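Local coordinates for protein cytochrome P450 268A2 Cyp268A2 (Mycobacterium marinum, PDB 6BLD) that is a cytochrome P450, a mostly helical haem protein that holds (3E,5E)-6,10-dimethylundeca-3,5,9-trien-2-one in a pocket, at residues 40-45 and 322-327; 151-156 and 267-272; 183-188 and 411-416. One frame throughout, in Å; residues are numbered along the deposited sequence.

Interaction 1: residues 40-45 and 322-327; sequences RPVSWH and GGQLIR
V42 and Q324 touch without a ring between them, and the flat groups of the two segments turn to other neighbours. The H45 imidazole is met at its edge, in plane, by the hydroxyl of S43, with NE2 and OG 2.6 Å apart. One face of the R327 guanidinium carries CD2 of L325, while W44 stands edge-to-face with W62.

The contact itself rests on V42, whose branched side chain gives each methyl a separate target. CG1, anti to the backbone N (chi1 177°), lies 4.1 Å from CB of Q324, and CG2 comes within 3.8 Å of CA of G322. The Q324 chain folds at its second torsion (chi2 -76°), and its CG approaches V42 O at 3.3 Å. The two side chains run past each other in opposite directions. No hydrogen bond joins the segments directly; one water links them, accepting from V42 N (3.0 Å) and donating to G322 O (2.8 Å). G322 and G323, both with positive phi, a region that favours glycine, have the backbone angles of a type I' turn.

That turn closes the small hairpin of strands 319-321 and 324-326, where L321 also packs on V42. Strand 42-45, an outermost strand of the five-stranded mixed sheet, pairs with strand 61-64, whose W62 touches both V42 and Q324.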
ATOM      1  N   ARG A  40     -18.654 -19.185   1.450  1.00 32.29           N
ATOM      2  CA  ARG A  40     -18.125 -19.068   2.811  1.00 30.33           C
ATOM      3  C   ARG A  40     -17.342 -17.766   2.923  1.00 27.85           C
ATOM      4  O   ARG A  40     -16.103 -17.767   2.906  1.00 27.09           O
ATOM      5  CB  ARG A  40     -17.258 -20.277   3.169  1.00 30.80           C
ATOM      6  CG  ARG A  40     -17.926 -21.616   2.879  1.00 32.19           C
ATOM      7  CD  ARG A  40     -16.973 -22.789   3.066  1.00 32.22           C
ATOM      8  NE  ARG A  40     -15.839 -22.751   2.145  1.00 31.13           N
ATOM      9  CZ  ARG A  40     -15.908 -23.051   0.850  1.00 30.47           C
ATOM     10  NH1 ARG A  40     -14.818 -22.990   0.099  1.00 29.53           N
ATOM     11  NH2 ARG A  40     -17.062 -23.412   0.307  1.00 31.41           N
ATOM     12  N   PRO A  41     -18.038 -16.631   3.042  1.00 26.05           N
ATOM     13  CA  PRO A  41     -17.342 -15.331   3.011  1.00 23.97           C
ATOM     14  C   PRO A  41     -16.374 -15.120   4.160  1.00 22.17           C
ATOM     15  O   PRO A  41     -15.445 -14.313   4.022  1.00 21.44           O
ATOM     16  CB  PRO A  41     -18.494 -14.317   3.057  1.00 24.08           C
ATOM     17  CG  PRO A  41     -19.637 -15.065   3.664  1.00 25.18           C
ATOM     18  CD  PRO A  41     -19.495 -16.478   3.191  1.00 26.28           C
ATOM     19  N   VAL A  42     -16.560 -15.802   5.285  1.00 21.48           N
ATOM     20  CA  VAL A  42     -15.649 -15.737   6.422  1.00 20.84           C
ATOM     21  C   VAL A  42     -15.223 -17.170   6.713  1.00 20.87           C
ATOM     22  O   VAL A  42     -15.998 -17.957   7.270  1.00 21.44           O
ATOM     23  CB  VAL A  42     -16.292 -15.080   7.649  1.00 21.25           C
ATOM     24  CG1 VAL A  42     -15.330 -15.101   8.829  1.00 20.79           C
ATOM     25  CG2 VAL A  42     -16.714 -13.651   7.324  1.00 20.91           C
ATOM     26  N   SER A  43     -13.994 -17.517   6.335  1.00 19.97           N
ATOM     27  CA  SER A  43     -13.512 -18.887   6.407  1.00 19.72           C
ATOM     28  C   SER A  43     -12.208 -18.945   7.191  1.00 18.79           C
ATOM     29  O   SER A  43     -11.465 -17.965   7.278  1.00 18.18           O
ATOM     30  CB  SER A  43     -13.309 -19.480   5.006  1.00 19.55           C
ATOM     31  OG  SER A  43     -12.483 -18.642   4.214  1.00 18.35           O
ATOM     32  N   TRP A  44     -11.937 -20.124   7.748  1.00 18.82           N
ATOM     33  CA  TRP A  44     -10.768 -20.370   8.586  1.00 18.68           C
ATOM     34  C   TRP A  44      -9.700 -21.093   7.773  1.00 19.15           C
ATOM     35  O   TRP A  44      -9.994 -22.084   7.095  1.00 20.26           O
ATOM     36  CB  TRP A  44     -11.164 -21.196   9.812  1.00 19.09           C
ATOM     37  CG  TRP A  44     -10.051 -21.479  10.781  1.00 18.81           C
ATOM     38  CD1 TRP A  44      -9.441 -22.681  10.998  1.00 19.19           C
ATOM     39  CD2 TRP A  44      -9.433 -20.548  11.679  1.00 18.09           C
ATOM     40  NE1 TRP A  44      -8.478 -22.554  11.969  1.00 18.84           N
ATOM     41  CE2 TRP A  44      -8.451 -21.255  12.402  1.00 18.16           C
ATOM     42  CE3 TRP A  44      -9.610 -19.185  11.936  1.00 17.36           C
ATOM     43  CZ2 TRP A  44      -7.650 -20.646  13.366  1.00 17.58           C
ATOM     44  CZ3 TRP A  44      -8.812 -18.581  12.894  1.00 16.83           C
ATOM     45  CH2 TRP A  44      -7.846 -19.312  13.596  1.00 17.03           C
ATOM     46  N   HIS A  45      -8.469 -20.605   7.848  1.00 18.76           N
ATOM     47  CA  HIS A  45      -7.370 -21.100   7.037  1.00 18.91           C
ATOM     48  C   HIS A  45      -6.128 -21.248   7.901  1.00 19.16           C
ATOM     49  O   HIS A  45      -5.998 -20.575   8.929  1.00 16.65           O
ATOM     50  CB  HIS A  45      -7.078 -20.156   5.862  1.00 18.39           C
ATOM     51  CG  HIS A  45      -8.221 -20.006   4.909  1.00 18.70           C
ATOM     52  ND1 HIS A  45      -8.257 -20.639   3.686  1.00 19.08           N
ATOM     53  CD2 HIS A  45      -9.371 -19.298   5.000  1.00 16.77           C
ATOM     54  CE1 HIS A  45      -9.381 -20.329   3.064  1.00 19.48           C
ATOM     55  NE2 HIS A  45     -10.074 -19.516   3.841  1.00 19.11           N
ATOM     56  N   GLY A 322     -20.157 -12.721   9.229  1.00 23.68           N
ATOM     57  CA  GLY A 322     -20.438 -13.666   8.162  1.00 24.28           C
ATOM     58  C   GLY A 322     -21.001 -14.984   8.641  1.00 25.46           C
ATOM     59  O   GLY A 322     -20.729 -16.026   8.034  1.00 25.47           O
ATOM     60  N   GLY A 323     -21.779 -14.969   9.721  1.00 26.30           N
ATOM     61  CA  GLY A 323     -22.316 -16.195  10.275  1.00 27.48           C
ATOM     62  C   GLY A 323     -21.323 -17.038  11.037  1.00 27.65           C
ATOM     63  O   GLY A 323     -21.642 -18.177  11.389  1.00 28.63           O
ATOM     64  N   GLN A 324     -20.129 -16.516  11.304  1.00 26.91           N
ATOM     65  CA  GLN A 324     -19.082 -17.241  12.005  1.00 27.34           C
ATOM     66  C   GLN A 324     -18.683 -16.474  13.257  1.00 26.81           C
ATOM     67  O   GLN A 324     -18.612 -15.242  13.247  1.00 27.08           O
ATOM     68  CB  GLN A 324     -17.859 -17.452  11.104  1.00 27.79           C
ATOM     69  CG  GLN A 324     -18.166 -18.180   9.807  1.00 29.05           C
ATOM     70  CD  GLN A 324     -18.371 -19.667  10.015  1.00 30.78           C
ATOM     71  OE1 GLN A 324     -17.656 -20.302  10.787  1.00 31.29           O
ATOM     72  NE2 GLN A 324     -19.356 -20.229   9.324  1.00 32.21           N
ATOM     73  N   LEU A 325     -18.422 -17.209  14.335  1.00 26.37           N
ATOM     74  CA  LEU A 325     -18.063 -16.606  15.617  1.00 25.53           C
ATOM     75  C   LEU A 325     -16.545 -16.530  15.709  1.00 24.21           C
ATOM     76  O   LEU A 325     -15.880 -17.506  16.063  1.00 24.32           O
ATOM     77  CB  LEU A 325     -18.652 -17.405  16.773  1.00 26.52           C
ATOM     78  CG  LEU A 325     -18.390 -16.837  18.170  1.00 26.92           C
ATOM     79  CD1 LEU A 325     -19.006 -15.453  18.314  1.00 26.61           C
ATOM     80  CD2 LEU A 325     -18.919 -17.778  19.242  1.00 28.43           C
ATOM     81  N   ILE A 326     -15.991 -15.364  15.380  1.00 22.58           N
ATOM     82  CA  ILE A 326     -14.567 -15.132  15.573  1.00 21.26           C
ATOM     83  C   ILE A 326     -14.278 -15.061  17.066  1.00 21.54           C
ATOM     84  O   ILE A 326     -14.961 -14.348  17.813  1.00 21.73           O
ATOM     85  CB  ILE A 326     -14.126 -13.849  14.854  1.00 19.98           C
ATOM     86  CG1 ILE A 326     -14.403 -13.957  13.352  1.00 19.06           C
ATOM     87  CG2 ILE A 326     -12.653 -13.569  15.113  1.00 19.12           C
ATOM     88  CD1 ILE A 326     -14.303 -12.639  12.617  1.00 18.83           C
ATOM     89  N   ARG A 327     -13.275 -15.808  17.511  1.00 21.24           N
ATOM     90  CA  ARG A 327     -12.940 -15.865  18.924  1.00 22.48           C
ATOM     91  C   ARG A 327     -11.903 -14.805  19.281  1.00 21.07           C
ATOM     92  O   ARG A 327     -11.132 -14.344  18.437  1.00 20.68           O
ATOM     93  CB  ARG A 327     -12.416 -17.253  19.298  1.00 24.14           C
ATOM     94  CG  ARG A 327     -13.375 -18.382  18.970  1.00 26.55           C
ATOM     95  CD  ARG A 327     -14.611 -18.327  19.849  1.00 29.43           C
ATOM     96  NE  ARG A 327     -15.307 -19.610  19.884  1.00 32.55           N
ATOM     97  CZ  ARG A 327     -16.302 -19.899  20.716  1.00 34.84           C
ATOM     98  NH1 ARG A 327     -16.723 -18.993  21.588  1.00 35.45           N
ATOM     99  NH2 ARG A 327     -16.876 -21.093  20.676  1.00 36.22           N
TER
HETATM  100  O   HOH W   1     -18.923 -17.322   6.276  1.00 23.66           O

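Interaction 2: residues 151-156 and 267-272; sequences VDFVEH and QTISHG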
ATOM      1  N   VAL A 151      11.713   1.551 -22.950  1.00 35.79           N
ATOM      2  CA  VAL A 151      12.359   1.624 -21.647  1.00 35.32           C
ATOM      3  C   VAL A 151      11.394   1.153 -20.561  1.00 33.72           C
ATOM      4  O   VAL A 151      10.175   1.108 -20.746  1.00 33.58           O
ATOM      5  CB  VAL A 151      12.871   3.050 -21.370  1.00 36.75           C
ATOM      6  CG1 VAL A 151      11.772   3.910 -20.763  1.00 36.39           C
ATOM      7  CG2 VAL A 151      14.098   3.014 -20.472  1.00 37.36           C
ATOM      8  N   ASP A 152      11.958   0.786 -19.412  1.00 32.23           N
ATOM      9  CA  ASP A 152      11.159   0.289 -18.299  1.00 30.03           C
ATOM     10  C   ASP A 152      10.345   1.425 -17.690  1.00 28.33           C
ATOM     11  O   ASP A 152      10.905   2.421 -17.222  1.00 28.35           O
ATOM     12  CB  ASP A 152      12.060  -0.351 -17.246  1.00 29.61           C
ATOM     13  CG  ASP A 152      11.301  -0.754 -15.994  1.00 28.73           C
ATOM     14  OD1 ASP A 152      10.151  -1.227 -16.120  1.00 28.44           O
ATOM     15  OD2 ASP A 152      11.855  -0.601 -14.886  1.00 28.54           O
ATOM     16  N   PHE A 153       9.019   1.269 -17.695  1.00 27.07           N
ATOM     17  CA  PHE A 153       8.143   2.307 -17.163  1.00 26.57           C
ATOM     18  C   PHE A 153       8.238   2.410 -15.645  1.00 25.85           C
ATOM     19  O   PHE A 153       8.012   3.488 -15.085  1.00 25.61           O
ATOM     20  CB  PHE A 153       6.700   2.034 -17.588  1.00 26.12           C
ATOM     21  CG  PHE A 153       5.715   3.058 -17.102  1.00 25.43           C
ATOM     22  CD1 PHE A 153       5.657   4.314 -17.682  1.00 26.21           C
ATOM     23  CD2 PHE A 153       4.839   2.761 -16.069  1.00 24.49           C
ATOM     24  CE1 PHE A 153       4.747   5.257 -17.239  1.00 25.89           C
ATOM     25  CE2 PHE A 153       3.927   3.698 -15.622  1.00 24.31           C
ATOM     26  CZ  PHE A 153       3.882   4.949 -16.208  1.00 24.96           C
ATOM     27  N   VAL A 154       8.569   1.310 -14.967  1.00 25.93           N
ATOM     28  CA  VAL A 154       8.617   1.324 -13.508  1.00 26.10           C
ATOM     29  C   VAL A 154       9.776   2.183 -13.018  1.00 27.88           C
ATOM     30  O   VAL A 154       9.604   3.060 -12.163  1.00 27.02           O
ATOM     31  CB  VAL A 154       8.709  -0.111 -12.959  1.00 25.39           C
ATOM     32  CG1 VAL A 154       8.893  -0.088 -11.448  1.00 24.63           C
ATOM     33  CG2 VAL A 154       7.472  -0.908 -13.340  1.00 25.07           C
ATOM     34  N   GLU A 155      10.974   1.950 -13.557  1.00 30.26           N
ATOM     35  CA  GLU A 155      12.153   2.661 -13.075  1.00 31.92           C
ATOM     36  C   GLU A 155      12.206   4.101 -13.566  1.00 32.46           C
ATOM     37  O   GLU A 155      12.712   4.974 -12.852  1.00 32.66           O
ATOM     38  CB  GLU A 155      13.422   1.918 -13.498  1.00 34.10           C
ATOM     39  CG  GLU A 155      14.626   2.187 -12.609  1.00 35.92           C
ATOM     40  CD  GLU A 155      14.520   1.502 -11.258  1.00 36.91           C
ATOM     41  OE1 GLU A 155      13.658   0.611 -11.102  1.00 37.16           O
ATOM     42  OE2 GLU A 155      15.303   1.853 -10.350  1.00 37.79           O
ATOM     43  N   HIS A 156      11.692   4.373 -14.763  1.00 32.15           N
ATOM     44  CA  HIS A 156      11.800   5.692 -15.369  1.00 33.69           C
ATOM     45  C   HIS A 156      10.587   6.579 -15.119  1.00 32.52           C
ATOM     46  O   HIS A 156      10.562   7.714 -15.604  1.00 33.60           O
ATOM     47  CB  HIS A 156      12.034   5.557 -16.878  1.00 36.51           C
ATOM     48  CG  HIS A 156      13.423   5.129 -17.235  1.00 39.24           C
ATOM     49  ND1 HIS A 156      13.960   3.928 -16.824  1.00 39.53           N
ATOM     50  CD2 HIS A 156      14.387   5.744 -17.960  1.00 40.87           C
ATOM     51  CE1 HIS A 156      15.194   3.821 -17.282  1.00 40.55           C
ATOM     52  NE2 HIS A 156      15.477   4.909 -17.975  1.00 41.26           N
ATOM     53  N   GLN A 267       3.046   1.325  -7.491  1.00 16.44           N
ATOM     54  CA  GLN A 267       2.362   0.208  -8.132  1.00 16.63           C
ATOM     55  C   GLN A 267       1.078   0.663  -8.817  1.00 16.37           C
ATOM     56  O   GLN A 267       0.737   0.164  -9.895  1.00 16.93           O
ATOM     57  CB  GLN A 267       2.065  -0.895  -7.115  1.00 17.11           C
ATOM     58  CG  GLN A 267       3.287  -1.440  -6.380  1.00 18.33           C
ATOM     59  CD  GLN A 267       4.477  -1.696  -7.291  1.00 19.86           C
ATOM     60  OE1 GLN A 267       4.328  -2.170  -8.417  1.00 20.63           O
ATOM     61  NE2 GLN A 267       5.671  -1.393  -6.795  1.00 20.36           N
ATOM     62  N   THR A 268       0.356   1.608  -8.209  1.00 15.96           N
ATOM     63  CA  THR A 268      -0.870   2.107  -8.823  1.00 16.54           C
ATOM     64  C   THR A 268      -0.590   2.791 -10.157  1.00 17.08           C
ATOM     65  O   THR A 268      -1.403   2.700 -11.084  1.00 17.51           O
ATOM     66  CB  THR A 268      -1.587   3.066  -7.869  1.00 16.83           C
ATOM     67  OG1 THR A 268      -1.783   2.424  -6.602  1.00 16.96           O
ATOM     68  CG2 THR A 268      -2.942   3.473  -8.431  1.00 17.09           C
ATOM     69  N   ILE A 269       0.557   3.463 -10.280  1.00 17.52           N
ATOM     70  CA  ILE A 269       0.910   4.095 -11.547  1.00 18.37           C
ATOM     71  C   ILE A 269       1.196   3.039 -12.609  1.00 18.67           C
ATOM     72  O   ILE A 269       0.746   3.155 -13.757  1.00 19.41           O
ATOM     73  CB  ILE A 269       2.104   5.049 -11.353  1.00 18.53           C
ATOM     74  CG1 ILE A 269       1.691   6.250 -10.497  1.00 18.36           C
ATOM     75  CG2 ILE A 269       2.643   5.514 -12.698  1.00 17.75           C
ATOM     76  CD1 ILE A 269       2.861   7.017  -9.908  1.00 17.06           C
ATOM     77  N   SER A 270       1.936   1.987 -12.246  1.00 17.93           N
ATOM     78  CA  SER A 270       2.224   0.917 -13.196  1.00 18.71           C
ATOM     79  C   SER A 270       0.953   0.174 -13.590  1.00 18.55           C
ATOM     80  O   SER A 270       0.713  -0.078 -14.777  1.00 18.78           O
ATOM     81  CB  SER A 270       3.248  -0.051 -12.604  1.00 18.82           C
ATOM     82  OG  SER A 270       4.495   0.589 -12.407  1.00 19.48           O
ATOM     83  N   HIS A 271       0.131  -0.196 -12.604  1.00 18.27           N
ATOM     84  CA  HIS A 271      -1.138  -0.850 -12.913  1.00 18.84           C
ATOM     85  C   HIS A 271      -2.048   0.061 -13.725  1.00 18.93           C
ATOM     86  O   HIS A 271      -2.826  -0.421 -14.557  1.00 19.17           O
ATOM     87  CB  HIS A 271      -1.840  -1.283 -11.623  1.00 18.82           C
ATOM     88  CG  HIS A 271      -1.163  -2.412 -10.910  1.00 19.44           C
ATOM     89  ND1 HIS A 271      -0.913  -3.629 -11.507  1.00 19.99           N
ATOM     90  CD2 HIS A 271      -0.692  -2.511  -9.644  1.00 19.27           C
ATOM     91  CE1 HIS A 271      -0.311  -4.426 -10.643  1.00 19.84           C
ATOM     92  NE2 HIS A 271      -0.165  -3.772  -9.504  1.00 19.31           N
ATOM     93  N   GLY A 272      -1.961   1.375 -13.507  1.00 19.29           N
ATOM     94  CA  GLY A 272      -2.835   2.293 -14.218  1.00 20.03           C
ATOM     95  C   GLY A 272      -2.507   2.398 -15.694  1.00 21.23           C
ATOM     96  O   GLY A 272      -3.407   2.426 -16.538  1.00 18.66           O
TER
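F153 and V154 lean on I269 and S270, so that the start of a short helix comes to rest against the long helix 247-278. The segment begins with V151, which lays its CG2 over the centre of one face of the H156 ring. D152 is the N-cap, a place that suits a short acidic side chain. OD2 accepts from E155 N at 3.0 Å, the donor standing well above the carboxylate plane, and OD1 takes a weaker bond from V154 N. OD1 also accepts from M415 N in the adjoining strand.

F153 follows with its ring thrown out by an extended first torsion, CG anti to the backbone N (chi1 -179°). Its CE2 meets I269 CG2 at 3.7 Å, the two side chains crossing at about a right angle. CA of S270 sits near the ring plane at its edge, 4.1 Å from CE2. L389 of helix 375-392 packs on the same phenylalanine, while L382 and I385 pack on I269. V154, compact and branched, then sets CG2 3.5 Å from S270 OG.

Helix 247-278 is the long central helix of the P450 fold, and the I269 side chain is about 9 Å from the haem. Across this buried interface no hydrogen bond forms: S270 OG, which lies against the V154 methyl, has its weak bond to R266 O within its own helix, and serine is small enough to let the two helices come close. The joint thus depends on fit and apolar burial.

Interaction 3: residues 183-188 and 411-416; sequences AADALV and AIRSMP. With DXJ ((3E,5E)-6,10-dimethylundeca-3,5,9-trien-2-one), chain C.
A single salt bridge carries almost the whole contact between D185 and R413, and it joins groups whose planes stand 79° apart. NH1 of R413 donates to OD2 of D185 at 2.7 Å, with an N-H...O angle of 162°. The oxygen uses its syn lone pair and lies in the guanidinium plane, at the edge, so the bond is well aimed although the carboxylate is turned steeply against its partner. The R413 chain, bent at its second and third torsions, curls back to bring NH1 there. Arginine suits the place, being long and having several N-H donors: NH2 makes a salt bridge to D192 and a hydrogen bond to S189. The chain turns a corner at R413, within the broken C-terminal strand 411-418.

Helix 177-186, probably the F helix of the P450 fold, thereby meets the antiparallel sheet of strand 411-418. L187, two residues beyond D185, belongs to the DXJ pocket: its backbone O is 3.3 Å from C13 of DXJ and its CB 3.9 Å from O14. Q209 NE2 is hydrogen-bonded to the same ligand. D185 is buried, and the nearby R266 forms a weak, long ion pair with its OD1, which would add to the positive surroundings of the carboxylate.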
ATOM      1  N   ALA A 183      15.062   0.965  -0.978  1.00 18.98           N
ATOM      2  CA  ALA A 183      14.934   0.263   0.296  1.00 18.97           C
ATOM      3  C   ALA A 183      13.472   0.091   0.689  1.00 18.54           C
ATOM      4  O   ALA A 183      13.098  -0.934   1.271  1.00 18.90           O
ATOM      5  CB  ALA A 183      15.702   1.010   1.387  1.00 19.20           C
ATOM      6  N   ALA A 184      12.633   1.084   0.386  1.00 17.79           N
ATOM      7  CA  ALA A 184      11.208   0.955   0.671  1.00 16.54           C
ATOM      8  C   ALA A 184      10.580  -0.152  -0.166  1.00 16.12           C
ATOM      9  O   ALA A 184       9.752  -0.923   0.333  1.00 16.02           O
ATOM     10  CB  ALA A 184      10.498   2.285   0.423  1.00 16.17           C
ATOM     11  N   ASP A 185      10.966  -0.248  -1.441  1.00 15.82           N
ATOM     12  CA  ASP A 185      10.451  -1.304  -2.304  1.00 15.83           C
ATOM     13  C   ASP A 185      10.937  -2.681  -1.863  1.00 16.16           C
ATOM     14  O   ASP A 185      10.228  -3.677  -2.055  1.00 16.25           O
ATOM     15  CB  ASP A 185      10.857  -1.028  -3.753  1.00 16.58           C
ATOM     16  CG  ASP A 185      10.381  -2.103  -4.711  1.00 17.10           C
ATOM     17  OD1 ASP A 185       9.166  -2.158  -4.989  1.00 16.83           O
ATOM     18  OD2 ASP A 185      11.227  -2.889  -5.187  1.00 18.09           O
ATOM     19  N   ALA A 186      12.132  -2.757  -1.269  1.00 15.20           N
ATOM     20  CA  ALA A 186      12.658  -4.039  -0.810  1.00 17.39           C
ATOM     21  C   ALA A 186      11.833  -4.628   0.327  1.00 16.12           C
ATOM     22  O   ALA A 186      11.686  -5.852   0.414  1.00 14.69           O
ATOM     23  CB  ALA A 186      14.110  -3.874  -0.359  1.00 18.48           C
ATOM     24  N   LEU A 187      11.289  -3.780   1.203  1.00 15.39           N
ATOM     25  CA  LEU A 187      10.633  -4.256   2.415  1.00 14.75           C
ATOM     26  C   LEU A 187       9.300  -4.940   2.149  1.00 14.54           C
ATOM     27  O   LEU A 187       8.724  -5.513   3.078  1.00 14.56           O
ATOM     28  CB  LEU A 187      10.434  -3.092   3.388  1.00 14.48           C
ATOM     29  CG  LEU A 187      11.740  -2.477   3.892  1.00 14.87           C
ATOM     30  CD1 LEU A 187      11.480  -1.396   4.929  1.00 14.85           C
ATOM     31  CD2 LEU A 187      12.649  -3.558   4.456  1.00 14.94           C
ATOM     32  N   VAL A 188       8.797  -4.900   0.916  1.00 14.59           N
ATOM     33  CA  VAL A 188       7.582  -5.611   0.549  1.00 14.27           C
ATOM     34  C   VAL A 188       7.840  -6.665  -0.519  1.00 14.78           C
ATOM     35  O   VAL A 188       6.896  -7.260  -1.041  1.00 14.97           O
ATOM     36  CB  VAL A 188       6.477  -4.635   0.096  1.00 13.82           C
ATOM     37  CG1 VAL A 188       6.201  -3.602   1.182  1.00 12.93           C
ATOM     38  CG2 VAL A 188       6.871  -3.959  -1.210  1.00 14.57           C
ATOM     39  N   ALA A 411       2.311  -5.861  -6.884  1.00 17.93           N
ATOM     40  CA  ALA A 411       3.405  -5.065  -7.415  1.00 18.44           C
ATOM     41  C   ALA A 411       3.816  -5.534  -8.803  1.00 19.12           C
ATOM     42  O   ALA A 411       3.687  -6.713  -9.149  1.00 19.12           O
ATOM     43  CB  ALA A 411       4.621  -5.113  -6.481  1.00 18.24           C
ATOM     44  N   ILE A 412       4.322  -4.591  -9.593  1.00 19.80           N
ATOM     45  CA  ILE A 412       4.904  -4.865 -10.900  1.00 20.30           C
ATOM     46  C   ILE A 412       6.397  -4.579 -10.804  1.00 20.60           C
ATOM     47  O   ILE A 412       6.802  -3.435 -10.559  1.00 20.46           O
ATOM     48  CB  ILE A 412       4.249  -4.025 -12.006  1.00 21.17           C
ATOM     49  CG1 ILE A 412       2.806  -4.479 -12.244  1.00 21.41           C
ATOM     50  CG2 ILE A 412       5.054  -4.115 -13.290  1.00 22.01           C
ATOM     51  CD1 ILE A 412       2.039  -3.600 -13.214  1.00 21.90           C
ATOM     52  N   ARG A 413       7.213  -5.618 -10.985  1.00 21.02           N
ATOM     53  CA  ARG A 413       8.661  -5.448 -10.892  1.00 21.78           C
ATOM     54  C   ARG A 413       9.183  -4.563 -12.017  1.00 22.01           C
ATOM     55  O   ARG A 413       9.910  -3.593 -11.773  1.00 22.37           O
ATOM     56  CB  ARG A 413       9.351  -6.814 -10.913  1.00 22.84           C
ATOM     57  CG  ARG A 413      10.872  -6.749 -10.917  1.00 24.22           C
ATOM     58  CD  ARG A 413      11.402  -5.993  -9.709  1.00 25.06           C
ATOM     59  NE  ARG A 413      10.930  -6.568  -8.453  1.00 25.45           N
ATOM     60  CZ  ARG A 413      10.801  -5.883  -7.321  1.00 25.44           C
ATOM     61  NH1 ARG A 413      11.109  -4.594  -7.287  1.00 25.78           N
ATOM     62  NH2 ARG A 413      10.363  -6.485  -6.225  1.00 24.66           N
ATOM     63  N   SER A 414       8.825  -4.885 -13.256  1.00 22.24           N
ATOM     64  CA  SER A 414       9.239  -4.096 -14.405  1.00 22.80           C
ATOM     65  C   SER A 414       8.178  -4.215 -15.487  1.00 23.28           C
ATOM     66  O   SER A 414       7.392  -5.166 -15.513  1.00 23.13           O
ATOM     67  CB  SER A 414      10.606  -4.546 -14.936  1.00 23.68           C
ATOM     68  OG  SER A 414      10.568  -5.901 -15.343  1.00 24.23           O
ATOM     69  N   MET A 415       8.167  -3.235 -16.384  1.00 23.93           N
ATOM     70  CA  MET A 415       7.174  -3.179 -17.446  1.00 24.63           C
ATOM     71  C   MET A 415       7.618  -2.190 -18.514  1.00 25.57           C
ATOM     72  O   MET A 415       7.667  -0.980 -18.259  1.00 25.19           O
ATOM     73  CB  MET A 415       5.807  -2.782 -16.884  1.00 23.89           C
ATOM     74  CG  MET A 415       4.711  -2.653 -17.926  1.00 24.46           C
ATOM     75  SD  MET A 415       3.123  -2.225 -17.182  1.00 23.75           S
ATOM     76  CE  MET A 415       3.431  -0.542 -16.659  1.00 23.39           C
ATOM     77  N   PRO A 416       7.959  -2.659 -19.710  1.00 27.09           N
ATOM     78  CA  PRO A 416       8.351  -1.734 -20.776  1.00 28.99           C
ATOM     79  C   PRO A 416       7.162  -0.917 -21.258  1.00 30.13           C
ATOM     80  O   PRO A 416       5.999  -1.297 -21.102  1.00 29.75           O
ATOM     81  CB  PRO A 416       8.876  -2.661 -21.878  1.00 29.89           C
ATOM     82  CG  PRO A 416       8.179  -3.961 -21.633  1.00 29.37           C
ATOM     83  CD  PRO A 416       8.003  -4.066 -20.144  1.00 27.67           C
TER
HETATM   84  C10 DXJ C 502       7.072  -3.175   6.365  1.00 13.73           C
HETATM   85  C13 DXJ C 502       9.363  -6.241   6.239  1.00 14.75           C
HETATM   86  C01 DXJ C 502      -0.013   0.883   3.774  1.00 13.92           C
HETATM   87  C02 DXJ C 502       1.382   0.265   3.777  1.00 13.73           C
HETATM   88  C03 DXJ C 502       2.103   0.287   4.880  1.00 13.46           C
HETATM   89  C04 DXJ C 502       1.933  -0.377   2.504  1.00 14.43           C
HETATM   90  C05 DXJ C 502       3.502  -0.326   4.910  1.00 13.21           C
HETATM   91  C06 DXJ C 502       3.709  -1.233   6.121  1.00 13.17           C
HETATM   92  C07 DXJ C 502       5.177  -1.586   6.360  1.00 13.74           C
HETATM   93  C08 DXJ C 502       5.608  -2.810   6.127  1.00 13.44           C
HETATM   94  C09 DXJ C 502       6.139  -0.520   6.877  1.00 13.91           C
HETATM   95  C11 DXJ C 502       7.432  -4.442   6.367  1.00 13.75           C
HETATM   96  C12 DXJ C 502       8.888  -4.837   6.604  1.00 14.62           C
HETATM   97  O14 DXJ C 502       9.647  -4.055   7.071  1.00 15.04           O

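Overall arrangement
Interactions 2 and 3 lie together, their centres 10 Å apart, whereas interaction 1 is remote, its centre about 37 and 33 Å from theirs, at the edge of a separate sheet. Interactions 2 and 3 share one sheet, in which strands 151-152 and 411-418 are neighbours; F153 N probably bonds to M415 O, and Q267 OE1 reaches I412 N. Chemistry follows place. The buried interaction 2 is apolar and joins a short helix to the long helix 247-278. The partly buried interaction 3 depends on an ion pair near the DXJ pocket and joins helix 177-186 to strand 411-418. Interaction 1, nearer the surface, joins strand 42-45 to a hairpin turn partly through a water.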